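Local coordinates for protein chorismate synthase (Aquifex aeolicus, PDB 1Q1L) that catalyses, with reduced FMN as cofactor, the elimination of phosphate from 5-enolpyruvylshikimate-3-phosphate to give chorismate, the branch point of aromatic amino acid biosynthesis, at residues Ile289-Ser292 / Gly296-Arg299; Asp253-Gln258 / Leu375-Gly380; Ser157-Lys162 / Lys389-Tyr394; Lys179-Phe184 / Val318-Met323; Glu195-Glu198 / Leu202-Pro205. All coordinates share one frame; numbering follows the deposited sequence.

Contact 1 of 5, residues Ile289-Ser292 / Gly296-Arg299; sequences IGWS and GYFR
Trp291 and Tyr297 sit across from each other at a non-hydrogen-bonded pair, and their rings meet edge-to-face. The tryptophan can be followed outward atom by atom. Its CB rests against the tyrosine ring at CD1, and CG, anti to the backbone N, is close to both Gly296 O and Tyr297 CE1. Next comes CD1, which stands over the centre of the tyrosine ring, 3.5 Å from Tyr297 CE1, and also touches the carbonyl carbon of Gly296. Trp291 NE1 comes within 3.7 Å of Gly296 CA. The five-membered ring of Trp291 and the ring of Tyr297 have their planes 56° apart. On the same face of the ladder, Ile289 CG2 packs against Tyr297 CD1, and Ile289 CG1 lies alongside the arginine chain, 3.7 Å from Arg299 NE; the charge of Arg299 is taken up by a salt bridge to Glu308.

On the other face, which Ser292 shares, Phe298 has its CG wedged between backbone N and carbonyl carbon (chi1 57°), which folds the ring back over the facing strand. Gly290 CA lies 4.1 Å from the ring centroid, a CH-pi contact made close by the absence of a side chain at Gly290. Two hydrogen-bonded pairs tie the backbones: Gly290 N reaches Phe298 O at 2.8 Å in a nearly straight bond (178°), Phe298 N returns to Gly290 O, and Ser292 and Gly296 exchange a second such couple. Strands 289-292 and 296-299 form a two-stranded antiparallel beta hairpin, one end of which packs on Leu119 and Ser120 of the second subunit.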
# COMPACT_ATOMS: atom_id res chain seq x y z
N ILE A 289 16.16 1.11 -33.44
CA ILE A 289 14.73 1.32 -33.61
C ILE A 289 14.30 1.19 -35.07
O ILE A 289 14.90 1.79 -35.97
CB ILE A 289 14.30 2.71 -33.10
CG1 ILE A 289 14.58 2.81 -31.60
CG2 ILE A 289 12.82 2.93 -33.40
CD1 ILE A 289 14.15 4.12 -30.98
N GLY A 290 13.26 0.40 -35.28
CA GLY A 290 12.72 0.19 -36.61
C GLY A 290 11.26 0.61 -36.60
O GLY A 290 10.70 0.92 -35.55
N TRP A 291 10.63 0.62 -37.77
CA TRP A 291 9.24 1.02 -37.88
C TRP A 291 8.66 0.49 -39.19
O TRP A 291 9.38 0.37 -40.19
CB TRP A 291 9.13 2.55 -37.86
CG TRP A 291 7.72 3.08 -37.98
CD1 TRP A 291 6.85 3.33 -36.96
CD2 TRP A 291 7.02 3.39 -39.20
NE1 TRP A 291 5.65 3.79 -37.46
CE2 TRP A 291 5.73 3.84 -38.83
CE3 TRP A 291 7.36 3.34 -40.56
CZ2 TRP A 291 4.78 4.23 -39.78
CZ3 TRP A 291 6.41 3.74 -41.50
CH2 TRP A 291 5.14 4.17 -41.10
N SER A 292 7.37 0.17 -39.17
CA SER A 292 6.67 -0.33 -40.34
C SER A 292 5.24 0.20 -40.32
O SER A 292 4.69 0.46 -39.25
CB SER A 292 6.64 -1.86 -40.35
OG SER A 292 7.93 -2.38 -40.63
N GLY A 296 4.01 -0.39 -36.62
CA GLY A 296 4.48 0.67 -35.74
C GLY A 296 5.95 0.48 -35.43
O GLY A 296 6.68 -0.12 -36.23
N TYR A 297 6.39 0.98 -34.28
CA TYR A 297 7.79 0.87 -33.88
C TYR A 297 8.16 -0.48 -33.27
O TYR A 297 7.32 -1.18 -32.71
CB TYR A 297 8.13 1.98 -32.88
CG TYR A 297 8.05 3.37 -33.47
CD1 TYR A 297 9.07 3.87 -34.28
CD2 TYR A 297 6.94 4.18 -33.24
CE1 TYR A 297 8.99 5.15 -34.84
CE2 TYR A 297 6.84 5.46 -33.79
CZ TYR A 297 7.87 5.94 -34.59
OH TYR A 297 7.78 7.19 -35.14
N PHE A 298 9.43 -0.84 -33.40
CA PHE A 298 9.97 -2.08 -32.86
C PHE A 298 11.49 -1.95 -32.81
O PHE A 298 12.03 -0.89 -33.15
CB PHE A 298 9.56 -3.29 -33.71
CG PHE A 298 9.96 -3.20 -35.16
CD1 PHE A 298 9.23 -2.42 -36.05
CD2 PHE A 298 11.07 -3.89 -35.63
CE1 PHE A 298 9.59 -2.34 -37.39
CE2 PHE A 298 11.45 -3.82 -36.97
CZ PHE A 298 10.70 -3.04 -37.86
N ARG A 299 12.17 -2.99 -32.36
CA ARG A 299 13.63 -2.95 -32.26
C ARG A 299 14.25 -4.08 -33.08
O ARG A 299 13.61 -5.11 -33.29
CB ARG A 299 14.06 -3.09 -30.79
CG ARG A 299 13.41 -2.08 -29.84
CD ARG A 299 13.88 -0.65 -30.10
NE ARG A 299 13.32 0.30 -29.13
CZ ARG A 299 12.03 0.61 -29.03
NH1 ARG A 299 11.14 0.06 -29.85
NH2 ARG A 299 11.62 1.48 -28.12

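Contact 2 of 5, residues Asp253-Gln258 / Leu375-Gly380; sequences DGRIAQ and LLEKLG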
# COMPACT_ATOMS: atom_id res chain seq x y z
N ASP A 253 11.26 -2.70 -14.50
CA ASP A 253 12.47 -3.48 -14.20
C ASP A 253 12.61 -3.72 -12.70
O ASP A 253 12.91 -4.84 -12.27
CB ASP A 253 13.71 -2.77 -14.74
CG ASP A 253 13.62 -1.26 -14.61
OD1 ASP A 253 13.41 -0.76 -13.48
OD2 ASP A 253 13.75 -0.57 -15.64
N GLY A 254 12.41 -2.67 -11.92
CA GLY A 254 12.50 -2.82 -10.48
C GLY A 254 11.49 -3.83 -9.99
O GLY A 254 11.82 -4.70 -9.18
N ARG A 255 10.26 -3.74 -10.48
CA ARG A 255 9.21 -4.68 -10.06
C ARG A 255 9.58 -6.11 -10.43
O ARG A 255 9.40 -7.03 -9.63
CB ARG A 255 7.87 -4.32 -10.70
CG ARG A 255 7.27 -3.01 -10.20
CD ARG A 255 5.79 -3.00 -10.55
NE ARG A 255 5.43 -1.85 -11.36
CZ ARG A 255 4.25 -1.69 -11.95
NH1 ARG A 255 3.31 -2.62 -11.83
NH2 ARG A 255 4.02 -0.61 -12.67
N ILE A 256 10.07 -6.31 -11.64
CA ILE A 256 10.48 -7.64 -12.06
C ILE A 256 11.58 -8.12 -11.13
O ILE A 256 11.54 -9.25 -10.64
CB ILE A 256 10.99 -7.64 -13.53
CG1 ILE A 256 9.82 -7.42 -14.48
CG2 ILE A 256 11.71 -8.95 -13.84
CD1 ILE A 256 10.22 -7.27 -15.94
N ALA A 257 12.55 -7.26 -10.86
CA ALA A 257 13.68 -7.59 -9.98
C ALA A 257 13.24 -8.07 -8.60
O ALA A 257 13.78 -9.05 -8.08
CB ALA A 257 14.61 -6.39 -9.84
N GLN A 258 12.29 -7.37 -7.98
CA GLN A 258 11.83 -7.78 -6.67
C GLN A 258 11.15 -9.14 -6.72
O GLN A 258 11.38 -9.99 -5.86
CB GLN A 258 10.86 -6.76 -6.07
CG GLN A 258 10.16 -7.27 -4.82
CD GLN A 258 9.50 -6.16 -4.02
OE1 GLN A 258 8.79 -5.32 -4.58
NE2 GLN A 258 9.72 -6.17 -2.71
N LEU A 375 -0.44 -4.87 -16.39
CA LEU A 375 -1.38 -4.74 -17.48
C LEU A 375 -2.70 -4.18 -16.93
O LEU A 375 -3.29 -3.28 -17.52
CB LEU A 375 -1.62 -6.09 -18.16
CG LEU A 375 -2.46 -6.03 -19.44
CD1 LEU A 375 -1.84 -5.04 -20.42
CD2 LEU A 375 -2.55 -7.42 -20.06
N LEU A 376 -3.14 -4.70 -15.79
CA LEU A 376 -4.37 -4.22 -15.18
C LEU A 376 -4.23 -2.77 -14.73
O LEU A 376 -5.20 -2.01 -14.77
CB LEU A 376 -4.75 -5.11 -14.00
CG LEU A 376 -5.34 -6.47 -14.41
CD1 LEU A 376 -5.38 -7.41 -13.21
CD2 LEU A 376 -6.73 -6.26 -15.00
N GLU A 377 -3.02 -2.39 -14.31
CA GLU A 377 -2.73 -1.03 -13.87
C GLU A 377 -2.93 -0.05 -15.03
O GLU A 377 -3.43 1.06 -14.86
CB GLU A 377 -1.27 -0.94 -13.40
CG GLU A 377 -0.80 0.44 -12.98
CD GLU A 377 0.70 0.50 -12.70
OE1 GLU A 377 1.16 1.51 -12.13
OE2 GLU A 377 1.42 -0.47 -13.04
N LYS A 378 -2.52 -0.48 -16.22
CA LYS A 378 -2.65 0.34 -17.42
C LYS A 378 -4.07 0.36 -17.97
O LYS A 378 -4.59 1.42 -18.34
CB LYS A 378 -1.70 -0.20 -18.51
CG LYS A 378 -1.85 0.45 -19.87
CD LYS A 378 -1.46 1.92 -19.84
CE LYS A 378 -1.49 2.51 -21.24
NZ LYS A 378 -1.12 3.95 -21.26
N LEU A 379 -4.70 -0.81 -18.01
CA LEU A 379 -6.05 -0.95 -18.54
C LEU A 379 -7.22 -0.70 -17.59
O LEU A 379 -8.23 -0.14 -17.99
CB LEU A 379 -6.19 -2.35 -19.16
CG LEU A 379 -5.83 -2.57 -20.64
CD1 LEU A 379 -4.76 -1.62 -21.11
CD2 LEU A 379 -5.41 -4.02 -20.82
N GLY A 380 -7.08 -1.11 -16.33
CA GLY A 380 -8.18 -0.96 -15.39
C GLY A 380 -9.20 -2.02 -15.77
O GLY A 380 -8.84 -2.98 -16.47
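Arg255 and Glu377 reach for each other from opposite directions across a gap that leaves their CA atoms far apart, and the contact between the two helical segments is carried entirely by this salt bridge. Its tight part is a single carboxylate oxygen. Arg255 NH2 donates at 2.6 Å to Glu377 OE2, which accepts through its syn lone pair and lies close to the guanidinium plane. NH1 of the same arginine adds a weak bond to OE2 at 3.1 Å, bent to 128°. Guanidinium and carboxylate planes are turned 55° apart, which goes with a grip on one oxygen: Glu377 OE1 stays 3.6 Å from Arg255 NH2. That second oxygen instead forms a salt bridge with Arg250, whose carbonyl O also accepts from Arg255 NH2. Glu377 spans its share of the gap with an extended chain (chi1 177°).

The looser side is that of Glu377, which is partly exposed, whereas Arg255 is buried, its side chain packed against Val370 and Ala374 and against Gln258 of the second subunit. The bridge thereby links helix 252-261, beside Arg7, to the C-terminal end of helix 356-379, whose Leu375 and Leu379 pack on Phe391 of helix 384-399.

Contact 3 of 5, residues Ser157-Lys162 / Lys389-Tyr394; sequences SEFGIK and KRFEDY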
# COMPACT_ATOMS: atom_id res chain seq x y z
N SER A 157 -2.89 -14.78 -21.14
CA SER A 157 -3.08 -15.48 -22.41
C SER A 157 -4.28 -14.96 -23.17
O SER A 157 -4.34 -15.08 -24.40
CB SER A 157 -3.22 -16.98 -22.16
OG SER A 157 -4.33 -17.26 -21.33
N GLU A 158 -5.25 -14.37 -22.47
CA GLU A 158 -6.44 -13.84 -23.13
C GLU A 158 -6.05 -12.67 -24.03
O GLU A 158 -6.81 -12.29 -24.92
CB GLU A 158 -7.46 -13.34 -22.09
CG GLU A 158 -8.04 -14.42 -21.18
CD GLU A 158 -8.84 -15.47 -21.93
OE1 GLU A 158 -9.64 -15.09 -22.82
OE2 GLU A 158 -8.68 -16.66 -21.62
N PHE A 159 -4.88 -12.10 -23.78
CA PHE A 159 -4.42 -10.98 -24.59
C PHE A 159 -3.30 -11.45 -25.52
O PHE A 159 -2.63 -10.64 -26.15
CB PHE A 159 -3.90 -9.85 -23.70
CG PHE A 159 -4.88 -9.40 -22.65
CD1 PHE A 159 -4.95 -10.05 -21.43
CD2 PHE A 159 -5.77 -8.37 -22.92
CE1 PHE A 159 -5.90 -9.67 -20.47
CE2 PHE A 159 -6.72 -7.98 -21.98
CZ PHE A 159 -6.79 -8.64 -20.75
N GLY A 160 -3.11 -12.76 -25.59
CA GLY A 160 -2.07 -13.31 -26.45
C GLY A 160 -0.68 -13.24 -25.85
O GLY A 160 0.31 -13.52 -26.54
N ILE A 161 -0.60 -12.87 -24.57
CA ILE A 161 0.68 -12.76 -23.88
C ILE A 161 1.11 -14.14 -23.36
O ILE A 161 0.41 -14.77 -22.57
CB ILE A 161 0.60 -11.72 -22.73
CG1 ILE A 161 0.46 -10.31 -23.32
CG2 ILE A 161 1.83 -11.82 -21.84
CD1 ILE A 161 0.19 -9.21 -22.31
N LYS A 162 2.26 -14.60 -23.83
CA LYS A 162 2.81 -15.96 -23.43
C LYS A 162 4.15 -15.83 -22.50
O LYS A 162 5.12 -15.00 -22.81
CB LYS A 162 3.13 -16.91 -24.82
CG LYS A 162 1.71 -17.08 -25.97
CD LYS A 162 2.18 -17.90 -27.55
CE LYS A 162 0.83 -17.82 -28.80
NZ LYS A 162 0.30 -16.21 -29.11
N LYS A 389 -11.32 -4.73 -24.57
CA LYS A 389 -11.63 -3.61 -25.45
C LYS A 389 -10.59 -2.50 -25.28
O LYS A 389 -10.16 -1.88 -26.25
CB LYS A 389 -13.03 -3.07 -25.14
CG LYS A 389 -13.37 -1.77 -25.84
CD LYS A 389 -13.44 -1.93 -27.35
CE LYS A 389 -13.62 -0.59 -28.04
NZ LYS A 389 -14.77 0.18 -27.48
N ARG A 390 -10.19 -2.25 -24.03
CA ARG A 390 -9.21 -1.20 -23.76
C ARG A 390 -7.82 -1.60 -24.27
O ARG A 390 -7.03 -0.75 -24.66
CB ARG A 390 -9.16 -0.91 -22.27
CG ARG A 390 -10.49 -0.41 -21.72
CD ARG A 390 -10.43 -0.26 -20.22
NE ARG A 390 -11.70 0.17 -19.66
CZ ARG A 390 -11.91 0.37 -18.36
NH1 ARG A 390 -10.92 0.19 -17.49
NH2 ARG A 390 -13.11 0.75 -17.93
N PHE A 391 -7.54 -2.89 -24.25
CA PHE A 391 -6.26 -3.41 -24.73
C PHE A 391 -6.20 -3.14 -26.23
O PHE A 391 -5.22 -2.58 -26.74
CB PHE A 391 -6.18 -4.91 -24.45
CG PHE A 391 -4.88 -5.55 -24.88
CD1 PHE A 391 -3.76 -5.51 -24.04
CD2 PHE A 391 -4.77 -6.19 -26.10
CE1 PHE A 391 -2.56 -6.11 -24.42
CE2 PHE A 391 -3.57 -6.79 -26.50
CZ PHE A 391 -2.46 -6.75 -25.65
N GLU A 392 -7.27 -3.52 -26.93
CA GLU A 392 -7.37 -3.35 -28.38
C GLU A 392 -7.23 -1.90 -28.81
O GLU A 392 -6.53 -1.60 -29.77
CB GLU A 392 -8.70 -3.93 -28.86
CG GLU A 392 -8.81 -5.43 -28.62
CD GLU A 392 -10.24 -5.93 -28.69
OE1 GLU A 392 -10.45 -7.15 -28.52
OE2 GLU A 392 -11.16 -5.11 -28.92
N ASP A 393 -7.89 -0.99 -28.10
CA ASP A 393 -7.80 0.42 -28.43
C ASP A 393 -6.38 0.91 -28.18
O ASP A 393 -5.82 1.65 -28.99
CB ASP A 393 -8.78 1.24 -27.57
CG ASP A 393 -10.23 1.04 -27.99
OD1 ASP A 393 -10.48 0.44 -29.06
OD2 ASP A 393 -11.13 1.51 -27.25
N TYR A 394 -5.79 0.48 -27.07
CA TYR A 394 -4.43 0.88 -26.73
C TYR A 394 -3.39 0.36 -27.72
O TYR A 394 -2.46 1.08 -28.08
CB TYR A 394 -4.07 0.42 -25.32
CG TYR A 394 -2.65 0.76 -24.95
CD1 TYR A 394 -1.67 -0.22 -24.92
CD2 TYR A 394 -2.28 2.08 -24.73
CE1 TYR A 394 -0.33 0.10 -24.68
CE2 TYR A 394 -0.95 2.42 -24.49
CZ TYR A 394 0.01 1.43 -24.47
OH TYR A 394 1.32 1.77 -24.25
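The ring of Phe391 offers one face to Phe159, whose CD2 stands 3.5 Å above the ring plane, displaced toward the rim and nearest to Phe391 CG. Over the same ring lies Phe159 CB, 4.0 Å from the Phe391 centroid and only 14° off the normal, a CH-pi contact over the face. Phe159 therefore covers Phe391 with its CB and one corner of its own ring. The rings meet obliquely, with centroids 5.1 Å apart and planes at 54°. Phe159 has a second aromatic partner, Phe155, which it meets edge-to-face.

The torsions contribute to the overlap. In Phe391, chi1 of -179° swings the ring clear of its own backbone N and out from helix 384-399 toward the turn. In Phe159, CG is instead anti to the carbonyl carbon, and its CD2 and CE2 corner comes down beside Phe391 CB, with CE2 at 4.0 Å from that atom. Phe159 O also approaches the far rim of the ring, 3.9 Å from Phe391 CZ. No hydrogen bond joins the segments; the contact is mainly between the two aromatic side chains and lies near the surface.

Backbone geometry presents Phe159 to the helix. Ser157 to Gly160 form a type I beta turn, with Gly160 N bonded to Ser157 O at 2.9 Å, and Gly160, with positive phi, is the C-prime residue of the Schellman motif that ends helix 142-157. Beyond it the chain enters strand 162-170. Leu375 of helix 356-379 packs on Phe159, and Leu379 of that helix on Phe391, so the aromatic pair lies where the end of helix 142-157 meets helices 356-379 and 384-399.

Contact 4 of 5, residues Lys179-Phe184 / Val318-Met323; sequences KDKSYF and VVRVAM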
# COMPACT_ATOMS: atom_id res chain seq x y z
N LYS A 179 24.95 -19.19 -25.60
CA LYS A 179 25.88 -18.14 -25.20
C LYS A 179 25.64 -16.86 -26.01
O LYS A 179 25.82 -15.76 -25.51
CB LYS A 179 27.33 -18.62 -25.39
CG LYS A 179 27.69 -19.87 -24.61
CD LYS A 179 28.57 -19.56 -23.40
CE LYS A 179 27.75 -19.08 -22.21
NZ LYS A 179 26.92 -20.18 -21.64
N ASP A 180 25.26 -17.02 -27.28
CA ASP A 180 24.97 -15.88 -28.15
C ASP A 180 23.52 -15.49 -27.81
O ASP A 180 22.60 -16.27 -28.02
CB ASP A 180 25.09 -16.31 -29.61
CG ASP A 180 24.77 -15.19 -30.59
OD1 ASP A 180 25.03 -15.37 -31.80
OD2 ASP A 180 24.26 -14.13 -30.16
N LYS A 181 23.33 -14.29 -27.28
CA LYS A 181 22.00 -13.84 -26.86
C LYS A 181 21.13 -13.13 -27.89
O LYS A 181 20.20 -12.40 -27.54
CB LYS A 181 22.12 -12.96 -25.62
CG LYS A 181 22.80 -13.65 -24.45
CD LYS A 181 22.09 -14.95 -24.09
CE LYS A 181 22.77 -15.64 -22.92
NZ LYS A 181 22.10 -16.93 -22.61
N SER A 182 21.42 -13.34 -29.17
CA SER A 182 20.65 -12.69 -30.22
C SER A 182 19.21 -13.20 -30.19
O SER A 182 18.29 -12.49 -30.60
CB SER A 182 21.27 -12.98 -31.59
OG SER A 182 21.24 -14.37 -31.85
N TYR A 183 19.00 -14.42 -29.71
CA TYR A 183 17.66 -14.97 -29.66
C TYR A 183 16.70 -14.20 -28.75
O TYR A 183 15.48 -14.42 -28.79
CB TYR A 183 17.71 -16.46 -29.26
CG TYR A 183 18.23 -16.73 -27.87
CD1 TYR A 183 17.41 -16.57 -26.75
CD2 TYR A 183 19.54 -17.15 -27.67
CE1 TYR A 183 17.90 -16.81 -25.46
CE2 TYR A 183 20.04 -17.38 -26.40
CZ TYR A 183 19.21 -17.21 -25.30
OH TYR A 183 19.72 -17.44 -24.04
N PHE A 184 17.23 -13.28 -27.94
CA PHE A 184 16.41 -12.46 -27.04
C PHE A 184 15.41 -11.66 -27.87
O PHE A 184 14.38 -11.20 -27.36
CB PHE A 184 17.26 -11.46 -26.25
CG PHE A 184 17.98 -12.05 -25.07
CD1 PHE A 184 17.89 -13.41 -24.78
CD2 PHE A 184 18.74 -11.23 -24.24
CE1 PHE A 184 18.56 -13.94 -23.67
CE2 PHE A 184 19.41 -11.75 -23.14
CZ PHE A 184 19.32 -13.11 -22.85
N VAL A 318 12.79 -10.25 -21.23
CA VAL A 318 13.72 -11.33 -20.95
C VAL A 318 14.46 -11.07 -19.66
O VAL A 318 15.10 -10.03 -19.50
CB VAL A 318 14.74 -11.48 -22.09
CG1 VAL A 318 15.76 -12.59 -21.75
CG2 VAL A 318 14.02 -11.81 -23.38
N VAL A 319 14.36 -12.03 -18.76
CA VAL A 319 14.98 -11.92 -17.45
C VAL A 319 15.89 -13.10 -17.17
O VAL A 319 15.50 -14.25 -17.38
CB VAL A 319 13.89 -11.86 -16.35
CG1 VAL A 319 14.49 -11.49 -15.03
CG2 VAL A 319 12.80 -10.89 -16.76
N ARG A 320 17.09 -12.83 -16.67
CA ARG A 320 18.06 -13.88 -16.36
C ARG A 320 18.12 -13.98 -14.83
O ARG A 320 18.29 -12.97 -14.15
CB ARG A 320 19.42 -13.53 -16.95
CG ARG A 320 19.33 -12.96 -18.37
CD ARG A 320 20.68 -13.01 -19.09
NE ARG A 320 21.11 -14.38 -19.34
CZ ARG A 320 22.10 -14.99 -18.69
NH1 ARG A 320 22.78 -14.35 -17.75
NH2 ARG A 320 22.39 -16.25 -18.97
N VAL A 321 18.00 -15.19 -14.31
CA VAL A 321 17.97 -15.41 -12.87
C VAL A 321 18.98 -16.43 -12.37
O VAL A 321 19.08 -17.53 -12.90
CB VAL A 321 16.54 -15.86 -12.47
CG1 VAL A 321 16.40 -15.88 -10.96
CG2 VAL A 321 15.51 -14.92 -13.11
N ALA A 322 19.70 -16.05 -11.32
CA ALA A 322 20.73 -16.91 -10.74
C ALA A 322 20.32 -17.51 -9.40
O ALA A 322 19.95 -16.78 -8.46
CB ALA A 322 22.03 -16.12 -10.58
N MSE A 323 20.38 -18.83 -9.31
CA MSE A 323 20.02 -19.54 -8.08
C MSE A 323 21.27 -20.16 -7.45
O MSE A 323 21.98 -20.92 -8.11
CB MSE A 323 19.01 -20.64 -8.37
CG MSE A 323 18.52 -21.34 -7.13
SE MSE A 323 17.60 -22.98 -7.52
CE MSE A 323 19.15 -24.15 -7.48
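Val318 CG1 sits almost exactly over the centre of the Phe184 ring, 3.6 Å from its centroid and 10° off the normal, a CH-pi contact with all six ring carbons at similar distances. A chi1 of 177° turns this valine branch away from its own backbone N and onto the ring. The opposite face of the ring is covered from within its own segment by Lys181 CB, which leaves the phenyl group sandwiched between a methyl and a methylene. At the edge, Arg320 CD comes to 4.0 Å from Phe184 CZ, close to the ring plane.

Further out, Lys181 NZ and Arg320 NH2 approach to 3.7 Å. This closeness of like charges is probably offset by a shared acid: Glu232 OE2 makes salt bridges with both Lys181 NZ and Arg320 NE, while Glu270 takes Arg320 NH1. Lys181 NZ also donates to Tyr183 OH at 2.8 Å and to the carbonyl of Leu178, and Tyr183 OH is bonded to the other oxygen of Glu232.

The loop is shaped by an Asx turn, in which Ser182 N donates to Asp180 OD2 at 3.1 Å, and by a short 3-10 segment starting at Ser182. Val318 and Arg320, alternating along strand 317-323, face this loop, whereas Val319 turns to helix 252-261; loop and helix thus pack on the two faces of the five-stranded antiparallel sheet, in keeping with the beta-alpha-beta sandwich of chorismate synthase.

Contact 5 of 5, residues Glu195-Glu198 / Leu202-Pro205; sequences EKAE and LRIP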
# COMPACT_ATOMS: atom_id res chain seq x y z
N GLU A 195 9.45 -24.84 -25.32
CA GLU A 195 8.79 -26.08 -25.71
C GLU A 195 9.73 -27.27 -25.52
O GLU A 195 9.32 -28.31 -25.01
CB GLU A 195 8.32 -26.01 -27.16
CG GLU A 195 7.17 -25.05 -27.41
CD GLU A 195 5.88 -25.51 -26.75
OE1 GLU A 195 5.41 -26.63 -27.06
OE2 GLU A 195 5.32 -24.75 -25.92
N LYS A 196 10.98 -27.11 -25.92
CA LYS A 196 11.94 -28.20 -25.76
C LYS A 196 12.25 -28.43 -24.29
O LYS A 196 12.38 -29.57 -23.84
CB LYS A 196 13.23 -27.91 -26.54
CG LYS A 196 13.08 -28.12 -28.05
CD LYS A 196 14.40 -27.94 -28.80
CE LYS A 196 14.80 -26.47 -28.90
NZ LYS A 196 16.07 -26.29 -29.68
N ALA A 197 12.35 -27.35 -23.52
CA ALA A 197 12.62 -27.47 -22.09
C ALA A 197 11.56 -28.36 -21.45
O ALA A 197 11.83 -29.10 -20.50
CB ALA A 197 12.63 -26.11 -21.44
N GLU A 198 10.34 -28.27 -21.97
CA GLU A 198 9.24 -29.08 -21.44
C GLU A 198 9.48 -30.56 -21.70
O GLU A 198 8.83 -31.41 -21.10
CB GLU A 198 7.91 -28.63 -22.05
CG GLU A 198 7.51 -27.23 -21.65
CD GLU A 198 7.35 -27.09 -20.15
OE1 GLU A 198 6.33 -27.59 -19.61
OE2 GLU A 198 8.24 -26.51 -19.50
N LEU A 202 15.49 -31.70 -17.04
CA LEU A 202 16.15 -30.59 -16.35
C LEU A 202 15.70 -29.26 -16.95
O LEU A 202 16.27 -28.21 -16.64
CB LEU A 202 17.67 -30.73 -16.48
CG LEU A 202 18.31 -31.97 -15.85
CD1 LEU A 202 19.71 -32.15 -16.42
CD2 LEU A 202 18.35 -31.83 -14.33
N ARG A 203 14.70 -29.31 -17.81
CA ARG A 203 14.16 -28.12 -18.46
C ARG A 203 15.21 -27.34 -19.25
O ARG A 203 15.18 -26.10 -19.29
CB ARG A 203 13.48 -27.20 -17.44
CG ARG A 203 12.20 -27.76 -16.79
CD ARG A 203 10.99 -26.93 -17.20
NE ARG A 203 11.32 -25.52 -17.08
CZ ARG A 203 11.00 -24.58 -17.96
NH1 ARG A 203 10.31 -24.88 -19.06
NH2 ARG A 203 11.41 -23.34 -17.76
N ILE A 204 16.16 -28.05 -19.85
CA ILE A 204 17.17 -27.41 -20.67
C ILE A 204 16.63 -27.42 -22.11
O ILE A 204 15.94 -28.35 -22.51
CB ILE A 204 18.54 -28.14 -20.61
CG1 ILE A 204 18.35 -29.64 -20.83
CG2 ILE A 204 19.21 -27.87 -19.27
CD1 ILE A 204 19.66 -30.42 -20.84
N PRO A 205 16.93 -26.37 -22.89
CA PRO A 205 16.49 -26.21 -24.27
C PRO A 205 16.88 -27.33 -25.26
O PRO A 205 16.36 -27.37 -26.37
CB PRO A 205 17.09 -24.87 -24.68
CG PRO A 205 17.24 -24.15 -23.40
CD PRO A 205 17.74 -25.21 -22.48
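Glu198 OE2 is gripped by two arginines: Arg203 NH1 at 2.7 Å, in a salt bridge whose hydrogen bond is weak because the N-H is bent to 128°, and Arg46, which forms a second salt bridge with the same oxygen. The carboxylate oxygen lies at the edge of the Arg203 guanidinium, near its plane, although the two flat groups are turned 59° against each other. Glu198 and Arg203 run side by side in the same direction; the glutamate bends at chi2 to bring its end back to the arginine. Arg203 NH2 is held by Ser360, which helps fix the guanidinium, and the carboxylate of Glu198 probably offsets part of the charge of Arg203 and Arg46.

Closer to the backbone, Ala197 CB touches both Arg203 O at 3.3 Å and Arg203 NH1 at 3.5 Å. The segments here belong to a helix-to-loop reversal: after helix 187-197 the chain reverses, and 202-205 comes back past the last helical turn on its way to helix 210-221. Arg203 is also hydrogen-bonded through its backbone to Val167 of strand 162-170. Two CA-H...O contacts join the backbones, Arg203 CA to Ala197 O at 3.2 Å, almost straight at 176°, and Ala197 CA to Ile204 O at 3.5 Å.

At the far end the aliphatic chain of Lys196 drapes along Pro205 O, with CB 3.2 Å and CE 3.1 Å from that oxygen. Its ammonium group has a cation-pi partner in Phe206. The side chain of Arg203 lies about 9 Å from that of Arg47, a predicted NADP(+)-binding residue.

Along the chain the first segments come in the order contact 3, 4, 5, 2 and 1; contact 3 spans all the others, joining 157-162 to helix 384-399. Contacts 2 and 3, with centres about 15 Å apart, meet where helices 356-379 and 384-399 follow each other: Leu379 O lies 2.8 Å from Arg390 NH1, a probable hydrogen bond. Contact 4 touches contact 2 through Val319 and Ile256, linking the five-stranded sheet to helix 252-261. Contact 5 lies about 15 Å from contact 4, centre to centre. Contact 1, a peripheral hairpin, and contacts 2 and 4 touch the tetramer's second subunit. Contacts 2 to 4 tie the C-terminal helices to the sheet; contacts 2 and 3 reach the third subunit.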